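Local coordinates for protein metal transporter CNNM3 (Homo sapiens, PDB 6DFD) that probably takes part in magnesium efflux as an integral membrane protein, with a cyclic nucleotide-binding homology domain that mediates dimerization and is required for this activity, at residues A[41-46]-A[188-193]; A[51-56]-A[113-118]. The protein carries 6 engineered substitutions. All coordinates share one frame; numbering follows the deposited sequence.

Contact 1: residues A[41-46]-A[188-193]; sequences YKVTIS and DLQLIK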
# COMPACT_ATOMS: atom_id res chain seq x y z
N TYR A 41 -20.47 -0.86 24.60
CA TYR A 41 -19.02 -0.92 24.71
C TYR A 41 -18.35 -0.08 23.64
O TYR A 41 -18.53 -0.31 22.45
CB TYR A 41 -18.53 -2.37 24.61
CG TYR A 41 -17.02 -2.51 24.50
CD1 TYR A 41 -16.23 -2.68 25.63
CD2 TYR A 41 -16.39 -2.45 23.26
CE1 TYR A 41 -14.86 -2.80 25.53
CE2 TYR A 41 -15.01 -2.56 23.15
CZ TYR A 41 -14.25 -2.74 24.29
OH TYR A 41 -12.88 -2.86 24.19
N LYS A 42 -17.57 0.91 24.08
CA LYS A 42 -16.74 1.70 23.17
C LYS A 42 -15.53 2.18 23.95
O LYS A 42 -15.67 2.95 24.90
CB LYS A 42 -17.52 2.88 22.58
CG LYS A 42 -16.73 3.65 21.53
CD LYS A 42 -17.65 4.28 20.49
CE LYS A 42 -16.85 4.90 19.35
NZ LYS A 42 -17.38 4.47 18.02
N VAL A 43 -14.35 1.73 23.54
CA VAL A 43 -13.14 1.93 24.33
C VAL A 43 -12.67 3.37 24.18
O VAL A 43 -12.70 3.94 23.08
CB VAL A 43 -12.04 0.94 23.90
CG1 VAL A 43 -11.57 1.22 22.47
CG2 VAL A 43 -10.88 0.98 24.88
N THR A 44 -12.24 3.96 25.29
CA THR A 44 -11.64 5.29 25.27
C THR A 44 -10.21 5.17 24.73
O THR A 44 -9.38 4.46 25.30
CB THR A 44 -11.63 5.90 26.67
OG1 THR A 44 -12.92 5.71 27.28
CG2 THR A 44 -11.32 7.39 26.60
N ILE A 45 -9.95 5.86 23.62
CA ILE A 45 -8.61 5.91 23.06
C ILE A 45 -7.72 6.79 23.92
O ILE A 45 -8.15 7.84 24.42
CB ILE A 45 -8.65 6.44 21.61
CG1 ILE A 45 -9.61 5.60 20.76
CG2 ILE A 45 -7.25 6.46 21.00
CD1 ILE A 45 -9.34 4.10 20.79
N SER A 46 -6.47 6.38 24.09
CA SER A 46 -5.53 7.14 24.90
C SER A 46 -5.45 8.59 24.39
O SER A 46 -5.30 8.80 23.18
CB SER A 46 -4.15 6.48 24.84
OG SER A 46 -3.12 7.41 25.02
N ASP A 188 -8.14 -7.50 13.87
CA ASP A 188 -8.92 -6.43 14.48
C ASP A 188 -8.26 -5.10 14.14
O ASP A 188 -7.04 -4.98 14.16
CB ASP A 188 -8.98 -6.57 16.00
CG ASP A 188 -9.79 -7.76 16.45
OD1 ASP A 188 -10.61 -8.30 15.67
OD2 ASP A 188 -9.62 -8.12 17.63
N LEU A 189 -9.08 -4.10 13.82
CA LEU A 189 -8.57 -2.77 13.51
C LEU A 189 -9.12 -1.76 14.50
O LEU A 189 -10.29 -1.81 14.87
CB LEU A 189 -8.96 -2.30 12.10
CG LEU A 189 -8.61 -3.20 10.91
CD1 LEU A 189 -9.06 -2.52 9.62
CD2 LEU A 189 -7.13 -3.51 10.87
N GLN A 190 -8.26 -0.82 14.90
CA GLN A 190 -8.70 0.41 15.54
C GLN A 190 -8.39 1.56 14.59
O GLN A 190 -7.24 1.70 14.16
CB GLN A 190 -8.02 0.63 16.90
CG GLN A 190 -8.65 1.73 17.74
CD GLN A 190 -10.07 1.40 18.18
OE1 GLN A 190 -10.38 0.26 18.52
NE2 GLN A 190 -10.94 2.40 18.16
N LEU A 191 -9.41 2.37 14.30
CA LEU A 191 -9.43 3.27 13.16
C LEU A 191 -9.86 4.67 13.56
O LEU A 191 -10.70 4.86 14.44
CB LEU A 191 -10.44 2.79 12.08
CG LEU A 191 -10.26 1.41 11.47
CD1 LEU A 191 -11.35 1.19 10.45
CD2 LEU A 191 -8.90 1.25 10.85
N ILE A 192 -9.29 5.64 12.84
CA ILE A 192 -9.84 6.99 12.71
C ILE A 192 -10.59 7.04 11.39
O ILE A 192 -10.03 6.73 10.34
CB ILE A 192 -8.72 8.05 12.75
CG1 ILE A 192 -8.05 8.07 14.13
CG2 ILE A 192 -9.23 9.43 12.36
CD1 ILE A 192 -9.00 8.43 15.29
N LYS A 193 -11.87 7.42 11.44
CA LYS A 193 -12.71 7.53 10.25
C LYS A 193 -13.30 8.93 10.19
O LYS A 193 -14.07 9.32 11.07
CB LYS A 193 -13.84 6.50 10.27
CG LYS A 193 -14.68 6.50 9.00
CD LYS A 193 -15.95 5.67 9.19
CE LYS A 193 -16.51 5.18 7.86
NZ LYS A 193 -17.71 4.29 8.04

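Contact 2: residues A[51-56]-A[113-118]; sequences LATQRF and LILQGR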
# COMPACT_ATOMS: atom_id res chain seq x y z
N LEU A 51 -3.44 12.73 20.37
CA LEU A 51 -2.56 13.87 20.11
C LEU A 51 -1.49 13.52 19.08
O LEU A 51 -1.20 14.31 18.18
CB LEU A 51 -1.91 14.33 21.42
CG LEU A 51 -0.98 15.54 21.34
CD1 LEU A 51 -1.69 16.77 20.77
CD2 LEU A 51 -0.42 15.84 22.75
N ALA A 52 -0.87 12.35 19.22
CA ALA A 52 0.11 11.91 18.23
C ALA A 52 -0.53 11.81 16.85
O ALA A 52 0.09 12.13 15.83
CB ALA A 52 0.70 10.57 18.63
N THR A 53 -1.78 11.34 16.81
CA THR A 53 -2.48 11.21 15.54
C THR A 53 -2.72 12.58 14.93
O THR A 53 -2.54 12.77 13.72
CB THR A 53 -3.80 10.47 15.77
OG1 THR A 53 -3.55 9.16 16.32
CG2 THR A 53 -4.56 10.32 14.46
N GLN A 54 -3.12 13.55 15.75
CA GLN A 54 -3.33 14.91 15.24
C GLN A 54 -2.04 15.49 14.70
O GLN A 54 -2.01 16.00 13.58
CB GLN A 54 -3.91 15.80 16.34
CG GLN A 54 -4.09 17.25 15.91
CD GLN A 54 -2.91 18.07 16.30
OE1 GLN A 54 -2.61 18.22 17.48
NE2 GLN A 54 -2.20 18.60 15.31
N ARG A 55 -0.95 15.42 15.48
CA ARG A 55 0.32 15.97 14.99
C ARG A 55 0.73 15.30 13.68
O ARG A 55 1.21 15.96 12.75
CB ARG A 55 1.44 15.76 16.02
CG ARG A 55 1.19 16.29 17.41
CD ARG A 55 0.89 17.75 17.41
NE ARG A 55 1.06 18.31 18.74
CZ ARG A 55 0.50 19.45 19.14
NH1 ARG A 55 -0.29 20.13 18.31
NH2 ARG A 55 0.72 19.90 20.37
N PHE A 56 0.57 13.98 13.62
CA PHE A 56 0.94 13.25 12.41
C PHE A 56 0.16 13.76 11.21
O PHE A 56 0.74 14.07 10.17
CB PHE A 56 0.68 11.76 12.62
CG PHE A 56 0.94 10.92 11.41
CD1 PHE A 56 2.23 10.55 11.07
CD2 PHE A 56 -0.09 10.48 10.61
CE1 PHE A 56 2.48 9.76 9.96
CE2 PHE A 56 0.15 9.69 9.49
CZ PHE A 56 1.43 9.33 9.18
N LEU A 113 -7.55 6.39 8.85
CA LEU A 113 -6.19 6.17 9.30
C LEU A 113 -6.23 5.00 10.27
O LEU A 113 -7.10 4.95 11.14
CB LEU A 113 -5.60 7.41 9.98
CG LEU A 113 -4.19 7.18 10.56
CD1 LEU A 113 -3.34 8.38 10.38
CD2 LEU A 113 -4.25 6.85 12.04
N ILE A 114 -5.31 4.06 10.10
CA ILE A 114 -5.27 2.87 10.94
C ILE A 114 -4.48 3.20 12.20
O ILE A 114 -3.27 3.47 12.14
CB ILE A 114 -4.64 1.68 10.20
CG1 ILE A 114 -5.47 1.33 8.96
CG2 ILE A 114 -4.53 0.44 11.13
CD1 ILE A 114 -4.84 0.25 8.09
N LEU A 115 -5.14 3.16 13.36
CA LEU A 115 -4.40 3.35 14.60
C LEU A 115 -3.70 2.07 15.01
O LEU A 115 -2.57 2.11 15.52
CB LEU A 115 -5.35 3.78 15.72
CG LEU A 115 -5.47 5.24 16.17
CD1 LEU A 115 -4.91 6.24 15.20
CD2 LEU A 115 -6.91 5.53 16.50
N GLN A 116 -4.35 0.94 14.79
CA GLN A 116 -3.78 -0.34 15.16
C GLN A 116 -4.37 -1.40 14.25
O GLN A 116 -5.57 -1.39 13.98
CB GLN A 116 -4.08 -0.67 16.63
CG GLN A 116 -3.44 -1.95 17.13
CD GLN A 116 -3.82 -2.28 18.57
OE1 GLN A 116 -4.13 -1.39 19.35
NE2 GLN A 116 -3.78 -3.56 18.91
N GLY A 117 -3.53 -2.30 13.76
CA GLY A 117 -3.99 -3.44 12.99
C GLY A 117 -3.35 -3.50 11.62
O GLY A 117 -2.49 -2.69 11.27
N ARG A 118 -3.82 -4.47 10.83
CA ARG A 118 -3.20 -4.83 9.57
C ARG A 118 -4.25 -4.97 8.48
O ARG A 118 -5.32 -5.54 8.71
CB ARG A 118 -2.42 -6.15 9.69
CG ARG A 118 -1.55 -6.24 10.92
CD ARG A 118 -0.35 -5.32 10.80
NE ARG A 118 0.58 -5.79 9.78
CZ ARG A 118 1.78 -5.27 9.56
NH1 ARG A 118 2.21 -4.24 10.28
NH2 ARG A 118 2.55 -5.79 8.61

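Contact 1: residues A[41-46]-A[188-193]
Ile45 and Gln190 are the closest backbone positions here, yet their CA atoms are still 9.3 Å apart, and no hydrogen bond joins the loop 41-46 to the strand 189-193. Side chains bridge the gap. Ile45 and Gln190 extend toward each other from opposite directions. In Ile45 the longer branch stands beside the backbone N (chi1 -55°) and brings its terminal methyl over the amide of Gln190. CD1 of Ile45 lies 3.5 Å from NE2 of Gln190 and 3.8 Å from its CD, above the amide plane and displaced toward the nitrogen. The Gln190 chain leaves with CG anti to the backbone N and then bends (chi2 66°), which turns one face of the amide to the methyl. CG of Gln190 is also near, 3.9 Å from CD1 of Ile45. On the same side of the amide, Val43 adds a looser touch, CG1 to OE1 of Gln190 at 4.2 Å. Ile45 also rests on Asn84 and Leu50, so the loop leading into helix 47-60 is packed against two strands and its own helix. Lys42 NZ adds a hydrogen bond to Asn84 O. The contact at the barrel surface is therefore van der Waals in kind: methyl groups cover part of a polar amide without engaging its hydrogen-bonding groups.

Contact 2: residues A[51-56]-A[113-118]
The ring of Phe56 meets Leu113 at an oblique angle, with CE2 of Phe56 3.8 Å from CD1 of Leu113. CD2 of the same ring is almost as close to that methyl, at 3.9 Å. Phe135 forms an edge-to-face pair with Phe56. The other flat group, the Arg55 guanidinium, takes no part across the contact: Leu51 CD1 lies 3.6 Å above one of its faces, toward the rim, and NH1 makes a salt bridge to Glu71. Phe56 has CG anti to its backbone N (chi1 177°), which carries the ring to the strand side of the helix. One turn earlier, Thr53 points toward the corner at Leu115, where the two backbones come nearest, 8.1 Å between CA atoms. Its side chain crosses that of Leu115 at about a right angle. OG1 of Thr53 is 3.4 Å from CD1 of Leu115, and CG2 of Thr53 reaches CD2 of Leu113 at 4.2 Å. The hydroxyl is not left to the leucine, since Thr53 OG1 hydrogen-bonds to Leu49 O one turn back in the helix. Leu115 departs from the staggered torsions (chi1 -101°), and this brings its CD1 methyl to Thr53 although the CB does not point at the helix. Opposite Gln190 the strand carries an extra residue, Leu115 and Gln116 sharing that one partner in a classic beta bulge, where the chain leaves one sheet for the other. Helix 47-60 thus covers this corner of the barrel. Apolar groups carry the buried interface, and the one hydroxyl that enters it is satisfied within its own helix.

Overall arrangement
Contacts 1 and 2 are about 11 Å apart, centre to centre, and meet in one antiparallel sheet, where strands 189-195 and 110-114 are neighbours. Two probable backbone hydrogen bonds join them: Gln190 O to Leu115 N at 2.7 Å and Ile192 N to Leu113 O at 2.9 Å. Side chains also meet, with Ile192 CG1 3.7 Å from Leu115 CD2. Ile192 packs on Leu50 as well, so helix 47-60 bears on both strands. The loop 41-46 leads directly into this helix. In sequence, both segments of contact 2 fall between those of contact 1. Together they fit the N-terminal part of the cyclic nucleotide-binding homology domain against its barrel.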